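Local atomic coordinates of ureidoglycolate hydrolase (Arabidopsis thaliana, PDB entry 4PXE), a protein that hydrolyses (S)-ureidoglycolate to glyoxylate, ammonia and carbon dioxide in plant purine breakdown, using two manganese ions per subunit. Residues 23-28 with 99-104; 39-44 with 139-144; 52-57 with 106-111. One frame throughout, in Å; residues are numbered along the deposited sequence.

Interaction 1. Residues 23-28 with 99-104; sequences QIDELS and SGKYDG. With MN (manganese (II) ion), chain C; MN (manganese (II) ion), chain D.
K101 runs past S28 and sets its NZ 2.8 Å from D25 OD1, a salt bridge that is also a hydrogen bond. The amine comes in on the syn side of the carboxylate but 35° out of its plane, and the same oxygen takes a weak hydrogen bond from Q21 NE2. A bend at chi3 (-61°) in an otherwise straight lysine chain turns its end toward D25. A second polar link is a water that donates to both I24 O and K101 O, 2.8 Å from each of the two carbonyl oxygens. Loop 99-104 carries the bridging aspartate of the M20-family dinuclear site: D103 OD1 binds the manganese shared with H92 and H208, D103 OD2 the one shared with E138 and H402. E406 OE1 accepts from the backbone N of both Y102 and D103, fixing the loop just at this ligand. Round the salt bridge and the water the contact is apolar. S28 CB lies 3.5 Å from K101 CD, while S28 OG turns back to its own helix and donates to D25 O. I24 CG2 sits over one face of the Y102 ring, 3.9 Å from CE1, the two side chains meeting at about a right angle. With an alanine in place of K101, D25 would probably lose its charged mate and S28 the methylenes that cover it.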
loop_
_atom_site.group_PDB
_atom_site.type_symbol
_atom_site.label_atom_id
_atom_site.label_comp_id
_atom_site.label_asym_id
_atom_site.label_seq_id
_atom_site.Cartn_x
_atom_site.Cartn_y
_atom_site.Cartn_z
ATOM N N GLN A 23 -5.146 -26.647 20.923
ATOM C CA GLN A 23 -6.153 -25.606 20.694
ATOM C C GLN A 23 -5.538 -24.333 20.107
ATOM O O GLN A 23 -6.118 -23.708 19.218
ATOM C CB GLN A 23 -6.917 -25.307 21.977
ATOM C CG GLN A 23 -7.776 -26.487 22.419
ATOM C CD GLN A 23 -8.452 -26.271 23.758
ATOM O OE1 GLN A 23 -8.013 -25.454 24.573
ATOM N NE2 GLN A 23 -9.523 -27.009 23.997
ATOM N N ILE A 24 -4.352 -23.969 20.591
ATOM C CA ILE A 24 -3.615 -22.832 20.047
ATOM C C ILE A 24 -3.354 -23.057 18.562
ATOM O O ILE A 24 -3.570 -22.174 17.738
ATOM C CB ILE A 24 -2.279 -22.610 20.810
ATOM C CG1 ILE A 24 -2.548 -22.079 22.223
ATOM C CG2 ILE A 24 -1.354 -21.664 20.052
ATOM C CD1 ILE A 24 -2.644 -20.571 22.302
ATOM N N ASP A 25 -2.921 -24.263 18.219
ATOM C CA ASP A 25 -2.621 -24.586 16.827
ATOM C C ASP A 25 -3.885 -24.604 15.971
ATOM O O ASP A 25 -3.886 -24.067 14.864
ATOM C CB ASP A 25 -1.900 -25.935 16.740
ATOM C CG ASP A 25 -0.529 -25.903 17.377
ATOM O OD1 ASP A 25 0.039 -24.801 17.510
ATOM O OD2 ASP A 25 -0.027 -26.987 17.739
ATOM N N GLU A 26 -4.952 -25.218 16.472
ATOM C CA GLU A 26 -6.212 -25.225 15.735
ATOM C C GLU A 26 -6.734 -23.816 15.479
ATOM O O GLU A 26 -7.131 -23.489 14.353
ATOM C CB GLU A 26 -7.260 -26.086 16.446
ATOM C CG GLU A 26 -6.933 -27.573 16.367
ATOM C CD GLU A 26 -7.976 -28.464 17.011
ATOM O OE1 GLU A 26 -8.901 -27.947 17.673
ATOM O OE2 GLU A 26 -7.861 -29.702 16.859
ATOM N N LEU A 27 -6.713 -22.970 16.503
ATOM C CA LEU A 27 -7.188 -21.601 16.318
ATOM C C LEU A 27 -6.359 -20.836 15.275
ATOM O O LEU A 27 -6.889 -20.018 14.520
ATOM C CB LEU A 27 -7.226 -20.844 17.646
ATOM C CG LEU A 27 -8.143 -19.619 17.629
ATOM C CD1 LEU A 27 -9.609 -20.041 17.611
ATOM C CD2 LEU A 27 -7.870 -18.713 18.807
ATOM N N SER A 28 -5.060 -21.115 15.218
ATOM C CA SER A 28 -4.178 -20.425 14.286
ATOM C C SER A 28 -4.495 -20.734 12.823
ATOM O O SER A 28 -4.044 -20.013 11.926
ATOM C CB SER A 28 -2.709 -20.745 14.586
ATOM O OG SER A 28 -2.335 -22.024 14.094
ATOM N N SER A 99 1.299 -11.918 12.152
ATOM C CA SER A 99 1.700 -11.976 13.550
ATOM C C SER A 99 1.729 -13.425 14.050
ATOM O O SER A 99 1.728 -14.366 13.247
ATOM C CB SER A 99 0.796 -11.092 14.401
ATOM O OG SER A 99 -0.566 -11.484 14.309
ATOM N N GLY A 100 1.773 -13.603 15.369
ATOM C CA GLY A 100 1.941 -14.919 15.970
ATOM C C GLY A 100 0.637 -15.542 16.442
ATOM O O GLY A 100 -0.441 -14.988 16.210
ATOM N N LYS A 101 0.752 -16.679 17.131
ATOM C CA LYS A 101 -0.386 -17.502 17.540
ATOM C C LYS A 101 -0.741 -17.366 19.027
ATOM O O LYS A 101 -1.707 -17.971 19.489
ATOM C CB LYS A 101 -0.093 -18.994 17.288
ATOM C CG LYS A 101 0.455 -19.350 15.912
ATOM C CD LYS A 101 0.595 -20.875 15.738
ATOM C CE LYS A 101 1.549 -21.525 16.729
ATOM N NZ LYS A 101 1.830 -22.961 16.339
ATOM N N TYR A 102 0.042 -16.591 19.773
ATOM C CA TYR A 102 -0.046 -16.581 21.244
ATOM C C TYR A 102 -0.590 -15.277 21.831
ATOM O O TYR A 102 -1.258 -15.289 22.872
ATOM C CB TYR A 102 1.327 -16.923 21.863
ATOM C CG TYR A 102 1.830 -18.295 21.473
ATOM C CD1 TYR A 102 1.546 -19.409 22.261
ATOM C CD2 TYR A 102 2.579 -18.474 20.313
ATOM C CE1 TYR A 102 1.986 -20.670 21.895
ATOM C CE2 TYR A 102 3.025 -19.727 19.943
ATOM C CZ TYR A 102 2.726 -20.819 20.743
ATOM O OH TYR A 102 3.165 -22.080 20.376
ATOM N N ASP A 103 -0.315 -14.167 21.153
ATOM C CA ASP A 103 -0.809 -12.861 21.581
ATOM C C ASP A 103 -2.331 -12.892 21.701
ATOM O O ASP A 103 -3.025 -13.251 20.754
ATOM C CB ASP A 103 -0.351 -11.824 20.556
ATOM C CG ASP A 103 -0.825 -10.444 20.869
ATOM O OD1 ASP A 103 -1.172 -10.157 22.021
ATOM O OD2 ASP A 103 -0.835 -9.619 19.944
ATOM N N GLY A 104 -2.845 -12.561 22.884
ATOM C CA GLY A 104 -4.284 -12.599 23.140
ATOM C C GLY A 104 -4.860 -13.993 23.357
ATOM O O GLY A 104 -5.565 -14.262 24.345
HETATM MN MN MN C . -2.494 -8.818 23.143
HETATM MN MN MN D . -0.967 -7.413 19.981
HETATM O O HOH W 1 -3.755 -19.412 18.188
HETATM O O HOH W 2 -3.578 -7.624 24.682
HETATM O O HOH W 3 -2.485 -7.335 21.490
HETATM O O HOH W 4 -0.768 -7.163 23.793
HETATM O O HOH W 5 0.256 -6.908 21.245
#

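Interaction 2. Residues 39-44 with 139-144; sequences TRVLYT and PTRFGI
The guanidinium of R141 meets L42 O edge-on: NH1 donates to it over 2.9 Å, nearly straight at 165°, with the oxygen only 1° out of the guanidinium plane and the donor in the carbonyl plane. F142 presents a face to its neighbour in sequence, R141, whose CG stands over the ring centre, and an edge to L42, whose CD2 lies 3.9 Å from CE2 in the ring plane. The other methyl of L42, CD1, covers one face of the Y43 ring at 3.4 Å above the plane, so this leucine is wedged between two aromatics. The R141 chain is extended, CG anti to the backbone N (chi1 -173°), which carries NH1 past V41 to the turn beyond. V41 CG1 packs across it, 3.7 Å from R141 CB, and V41 CG2 touches T140 CG2. NH1 also donates to a water, and NE forms a salt bridge to D168, so the arginine is gripped from several sides. The Y43 hydroxyl bonds to V70 O. V41 O takes two donors, T44 N and T44 OG1, the latter at 2.7 Å on a lone pair. The backbone bond closes a type II beta turn, V41 to T44, and the hydroxyl bond reinforces it; T44 is also the N-cap of helix 45-60 through a weak bond from D47 N. The beta turn that leads into helix 45-60 thus packs on the residues directly following E138, a ligand of the second manganese in this M20-family active site.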
loop_
_atom_site.group_PDB
_atom_site.type_symbol
_atom_site.label_atom_id
_atom_site.label_comp_id
_atom_site.label_asym_id
_atom_site.label_seq_id
_atom_site.Cartn_x
_atom_site.Cartn_y
_atom_site.Cartn_z
ATOM N N THR A 39 -3.045 -13.864 10.371
ATOM C CA THR A 39 -3.743 -12.591 10.196
ATOM C C THR A 39 -5.204 -12.872 10.477
ATOM O O THR A 39 -5.790 -13.751 9.854
ATOM C CB THR A 39 -3.644 -12.064 8.760
ATOM O OG1 THR A 39 -2.275 -11.816 8.446
ATOM C CG2 THR A 39 -4.426 -10.766 8.614
ATOM N N ARG A 40 -5.795 -12.163 11.431
ATOM C CA ARG A 40 -7.212 -12.384 11.716
ATOM C C ARG A 40 -7.856 -11.099 12.187
ATOM O O ARG A 40 -7.677 -10.674 13.327
ATOM C CB ARG A 40 -7.413 -13.514 12.730
ATOM C CG ARG A 40 -8.883 -13.809 12.983
ATOM C CD ARG A 40 -9.072 -15.145 13.685
ATOM N NE ARG A 40 -8.377 -15.200 14.967
ATOM C CZ ARG A 40 -7.427 -16.083 15.272
ATOM N NH1 ARG A 40 -7.032 -16.998 14.390
ATOM N NH2 ARG A 40 -6.868 -16.052 16.472
ATOM N N VAL A 41 -8.606 -10.479 11.284
ATOM C CA VAL A 41 -9.115 -9.140 11.499
ATOM C C VAL A 41 -10.585 -9.133 11.895
ATOM O O VAL A 41 -11.387 -9.930 11.389
ATOM C CB VAL A 41 -8.889 -8.298 10.218
ATOM C CG1 VAL A 41 -9.412 -6.889 10.398
ATOM C CG2 VAL A 41 -7.406 -8.283 9.874
ATOM N N LEU A 42 -10.903 -8.242 12.834
ATOM C CA LEU A 42 -12.257 -7.993 13.317
ATOM C C LEU A 42 -13.333 -8.090 12.238
ATOM O O LEU A 42 -13.251 -7.407 11.219
ATOM C CB LEU A 42 -12.308 -6.606 13.971
ATOM C CG LEU A 42 -13.662 -6.044 14.400
ATOM C CD1 LEU A 42 -14.320 -6.973 15.411
ATOM C CD2 LEU A 42 -13.479 -4.669 14.986
ATOM N N TYR A 43 -14.313 -8.964 12.494
ATOM C CA TYR A 43 -15.538 -9.154 11.696
ATOM C C TYR A 43 -15.366 -9.832 10.332
ATOM O O TYR A 43 -16.340 -9.991 9.599
ATOM C CB TYR A 43 -16.336 -7.847 11.534
ATOM C CG TYR A 43 -16.874 -7.212 12.803
ATOM C CD1 TYR A 43 -17.322 -7.982 13.875
ATOM C CD2 TYR A 43 -16.957 -5.830 12.914
ATOM C CE1 TYR A 43 -17.825 -7.379 15.025
ATOM C CE2 TYR A 43 -17.450 -5.219 14.045
ATOM C CZ TYR A 43 -17.893 -5.993 15.104
ATOM O OH TYR A 43 -18.378 -5.357 16.229
ATOM N N THR A 44 -14.146 -10.228 9.974
ATOM C CA THR A 44 -13.955 -11.016 8.766
ATOM C C THR A 44 -14.409 -12.456 8.978
ATOM O O THR A 44 -14.710 -12.870 10.099
ATOM C CB THR A 44 -12.489 -11.035 8.331
ATOM O OG1 THR A 44 -11.707 -11.647 9.367
ATOM C CG2 THR A 44 -11.981 -9.608 8.071
ATOM N N PRO A 139 -5.833 -2.573 16.546
ATOM C CA PRO A 139 -6.375 -1.405 15.829
ATOM C C PRO A 139 -6.431 -1.589 14.314
ATOM O O PRO A 139 -6.710 -0.626 13.598
ATOM C CB PRO A 139 -5.371 -0.301 16.174
ATOM C CG PRO A 139 -4.075 -1.030 16.315
ATOM C CD PRO A 139 -4.451 -2.336 17.009
ATOM N N THR A 140 -6.178 -2.801 13.833
ATOM C CA THR A 140 -5.995 -3.068 12.399
ATOM C C THR A 140 -7.090 -2.538 11.472
ATOM O O THR A 140 -6.798 -1.886 10.461
ATOM C CB THR A 140 -5.860 -4.584 12.149
ATOM O OG1 THR A 140 -4.864 -5.110 13.035
ATOM C CG2 THR A 140 -5.450 -4.875 10.699
ATOM N N ARG A 141 -8.344 -2.837 11.793
ATOM C CA ARG A 141 -9.400 -2.558 10.828
ATOM C C ARG A 141 -9.852 -1.102 10.812
ATOM O O ARG A 141 -9.937 -0.503 9.743
ATOM C CB ARG A 141 -10.606 -3.470 11.044
ATOM C CG ARG A 141 -11.634 -3.300 9.936
ATOM C CD ARG A 141 -12.584 -4.484 9.810
ATOM N NE ARG A 141 -13.394 -4.319 8.604
ATOM C CZ ARG A 141 -14.234 -5.223 8.115
ATOM N NH1 ARG A 141 -14.420 -6.385 8.735
ATOM N NH2 ARG A 141 -14.901 -4.950 6.995
ATOM N N PHE A 142 -10.152 -0.552 11.986
ATOM C CA PHE A 142 -10.714 0.796 12.081
ATOM C C PHE A 142 -9.768 1.824 12.701
ATOM O O PHE A 142 -10.143 2.985 12.864
ATOM C CB PHE A 142 -12.050 0.770 12.840
ATOM C CG PHE A 142 -13.083 -0.122 12.210
ATOM C CD1 PHE A 142 -13.693 0.247 11.021
ATOM C CD2 PHE A 142 -13.443 -1.328 12.803
ATOM C CE1 PHE A 142 -14.631 -0.557 10.427
ATOM C CE2 PHE A 142 -14.387 -2.147 12.214
ATOM C CZ PHE A 142 -14.988 -1.758 11.019
ATOM N N GLY A 143 -8.548 1.414 13.044
ATOM C CA GLY A 143 -7.602 2.323 13.676
ATOM C C GLY A 143 -7.860 2.502 15.164
ATOM O O GLY A 143 -7.214 3.317 15.830
ATOM N N ILE A 144 -8.812 1.733 15.677
ATOM C CA ILE A 144 -9.243 1.828 17.071
ATOM C C ILE A 144 -8.782 0.590 17.842
ATOM O O ILE A 144 -9.226 -0.523 17.548
ATOM C CB ILE A 144 -10.783 1.924 17.155
ATOM C CG1 ILE A 144 -11.285 3.154 16.390
ATOM C CG2 ILE A 144 -11.245 1.966 18.612
ATOM C CD1 ILE A 144 -12.753 3.064 16.010
HETATM O O HOH W 6 -6.247 -7.508 13.422
HETATM O O HOH W 7 -15.351 -8.319 6.725
#

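Interaction 3. Residues 52-57 with 106-111; sequences RYVKNL and VGVLGA
L109 is the main bump: its CD2 methyl pushes into a shallow hollow on helix 45-60 lined by Y53, V54 and L57. The closest approach is to L57, whose CD1 lies 3.6 Å from L109 CD2. Y53 borders the hollow with the edge of its ring, CE1 being 4.4 Å from that same methyl, and V54 CG2 stands at a similar distance on another side. With CG anti to its own carbonyl carbon (chi1 -62°) and CD1 continuing the extended chain, the second branch of L109, CD2, is the one turned to helix 45-60. V54 answers from the other helix: both its methyls lie against V108 CG1, and CG2 also touches L109. V54 CG1 comes within 3.9 Å of V108 CG1, the two valines crossing at about a right angle. No hydrogen bond joins the segments; their axes approach to 10.8 Å at an angle of 26°, so the helices run roughly alongside each other and touch through these side chains. Helix 17-28 adds to one border, with L20 on L109 and with Q23 on Y53 and L57, while E26 receives a hydrogen bond from the Y53 hydroxyl. On another border V54 and V108 both rest on L133 of strand 129-133 and on I93, and V108 also meets S91 of strand 86-91.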
loop_
_atom_site.group_PDB
_atom_site.type_symbol
_atom_site.label_atom_id
_atom_site.label_comp_id
_atom_site.label_asym_id
_atom_site.label_seq_id
_atom_site.Cartn_x
_atom_site.Cartn_y
_atom_site.Cartn_z
ATOM N N ARG A 52 -16.598 -18.733 16.776
ATOM C CA ARG A 52 -17.394 -19.947 16.896
ATOM C C ARG A 52 -16.616 -21.042 17.623
ATOM O O ARG A 52 -17.173 -21.753 18.458
ATOM C CB ARG A 52 -17.866 -20.413 15.517
ATOM C CG ARG A 52 -18.831 -19.429 14.853
ATOM C CD ARG A 52 -19.113 -19.792 13.405
ATOM N NE ARG A 52 -19.627 -21.149 13.254
ATOM C CZ ARG A 52 -20.917 -21.470 13.293
ATOM N NH1 ARG A 52 -21.830 -20.528 13.482
ATOM N NH2 ARG A 52 -21.295 -22.733 13.144
ATOM N N TYR A 53 -15.326 -21.155 17.315
ATOM C CA TYR A 53 -14.462 -22.141 17.951
ATOM C C TYR A 53 -14.408 -21.889 19.456
ATOM O O TYR A 53 -14.570 -22.810 20.254
ATOM C CB TYR A 53 -13.061 -22.070 17.330
ATOM C CG TYR A 53 -12.073 -23.090 17.848
ATOM C CD1 TYR A 53 -11.335 -22.841 18.998
ATOM C CD2 TYR A 53 -11.856 -24.286 17.179
ATOM C CE1 TYR A 53 -10.413 -23.766 19.475
ATOM C CE2 TYR A 53 -10.936 -25.217 17.648
ATOM C CZ TYR A 53 -10.221 -24.944 18.798
ATOM O OH TYR A 53 -9.307 -25.859 19.270
ATOM N N VAL A 54 -14.216 -20.631 19.842
ATOM C CA VAL A 54 -14.161 -20.264 21.253
ATOM C C VAL A 54 -15.504 -20.463 21.975
ATOM O O VAL A 54 -15.550 -20.999 23.084
ATOM C CB VAL A 54 -13.652 -18.810 21.440
ATOM C CG1 VAL A 54 -13.793 -18.382 22.886
ATOM C CG2 VAL A 54 -12.194 -18.702 21.000
ATOM N N LYS A 55 -16.595 -20.039 21.346
ATOM C CA LYS A 55 -17.917 -20.229 21.940
ATOM C C LYS A 55 -18.224 -21.714 22.171
ATOM O O LYS A 55 -18.827 -22.073 23.183
ATOM C CB LYS A 55 -19.000 -19.548 21.092
ATOM C CG LYS A 55 -19.057 -18.036 21.321
ATOM C CD LYS A 55 -20.159 -17.346 20.517
ATOM C CE LYS A 55 -19.784 -17.203 19.050
ATOM N NZ LYS A 55 -20.899 -16.575 18.249
ATOM N N ASN A 56 -17.789 -22.568 21.244
ATOM C CA ASN A 56 -17.941 -24.013 21.399
ATOM C C ASN A 56 -17.194 -24.522 22.630
ATOM O O ASN A 56 -17.739 -25.283 23.437
ATOM C CB ASN A 56 -17.496 -24.741 20.127
ATOM C CG ASN A 56 -17.641 -26.243 20.232
ATOM O OD1 ASN A 56 -16.652 -26.970 20.262
ATOM N ND2 ASN A 56 -18.883 -26.716 20.288
ATOM N N LEU A 57 -15.953 -24.071 22.800
ATOM C CA LEU A 57 -15.192 -24.442 23.991
ATOM C C LEU A 57 -15.826 -23.937 25.288
ATOM O O LEU A 57 -15.825 -24.637 26.297
ATOM C CB LEU A 57 -13.747 -23.943 23.885
ATOM C CG LEU A 57 -12.880 -24.591 22.809
ATOM C CD1 LEU A 57 -11.467 -24.051 22.892
ATOM C CD2 LEU A 57 -12.886 -26.102 22.972
ATOM N N VAL A 106 -3.650 -16.857 24.248
ATOM C CA VAL A 106 -3.338 -17.538 25.511
ATOM C C VAL A 106 -4.293 -17.148 26.640
ATOM O O VAL A 106 -4.728 -18.011 27.409
ATOM C CB VAL A 106 -1.877 -17.304 25.949
ATOM C CG1 VAL A 106 -1.643 -17.818 27.374
ATOM C CG2 VAL A 106 -0.906 -17.964 24.952
ATOM N N GLY A 107 -4.659 -15.870 26.724
ATOM C CA GLY A 107 -5.563 -15.430 27.776
ATOM C C GLY A 107 -7.027 -15.764 27.552
ATOM O O GLY A 107 -7.838 -15.625 28.476
ATOM N N VAL A 108 -7.379 -16.205 26.348
ATOM C CA VAL A 108 -8.744 -16.652 26.070
ATOM C C VAL A 108 -8.847 -18.176 26.234
ATOM O O VAL A 108 -9.614 -18.681 27.074
ATOM C CB VAL A 108 -9.220 -16.232 24.661
ATOM C CG1 VAL A 108 -10.610 -16.807 24.374
ATOM C CG2 VAL A 108 -9.243 -14.713 24.525
ATOM N N LEU A 109 -8.064 -18.919 25.455
ATOM C CA LEU A 109 -8.023 -20.374 25.609
ATOM C C LEU A 109 -7.513 -20.785 26.984
ATOM O O LEU A 109 -7.998 -21.759 27.573
ATOM C CB LEU A 109 -7.178 -21.026 24.511
ATOM C CG LEU A 109 -7.694 -20.822 23.083
ATOM C CD1 LEU A 109 -6.808 -21.516 22.070
ATOM C CD2 LEU A 109 -9.113 -21.314 22.944
ATOM N N GLY A 110 -6.566 -20.021 27.515
ATOM C CA GLY A 110 -6.031 -20.300 28.833
ATOM C C GLY A 110 -7.043 -20.031 29.933
ATOM O O GLY A 110 -7.046 -20.711 30.957
ATOM N N ALA A 111 -7.931 -19.061 29.728
ATOM C CA ALA A 111 -8.975 -18.782 30.713
ATOM C C ALA A 111 -9.993 -19.913 30.723
ATOM O O ALA A 111 -10.467 -20.327 31.786
ATOM C CB ALA A 111 -9.658 -17.455 30.429
#

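From the N terminus, helix 17-28 comes first, and interaction 1 closes a loop from it to 99-104. Before that loop is complete, strand 38-40 and the turn after it open interaction 2, closed at 139-144, and helix 45-60 opens interaction 3, closed at 106-111. Interaction 1 therefore crosses both others, whereas interaction 3 lies wholly within the span of interaction 2. Interactions 1 and 3 adjoin where L27 and Q23 pack on Y53. L27 O also touches R40 NH1 of interaction 2. Together they tie the N-terminal helices and strand to the loops bearing D103 and E138 and to helix 105-120.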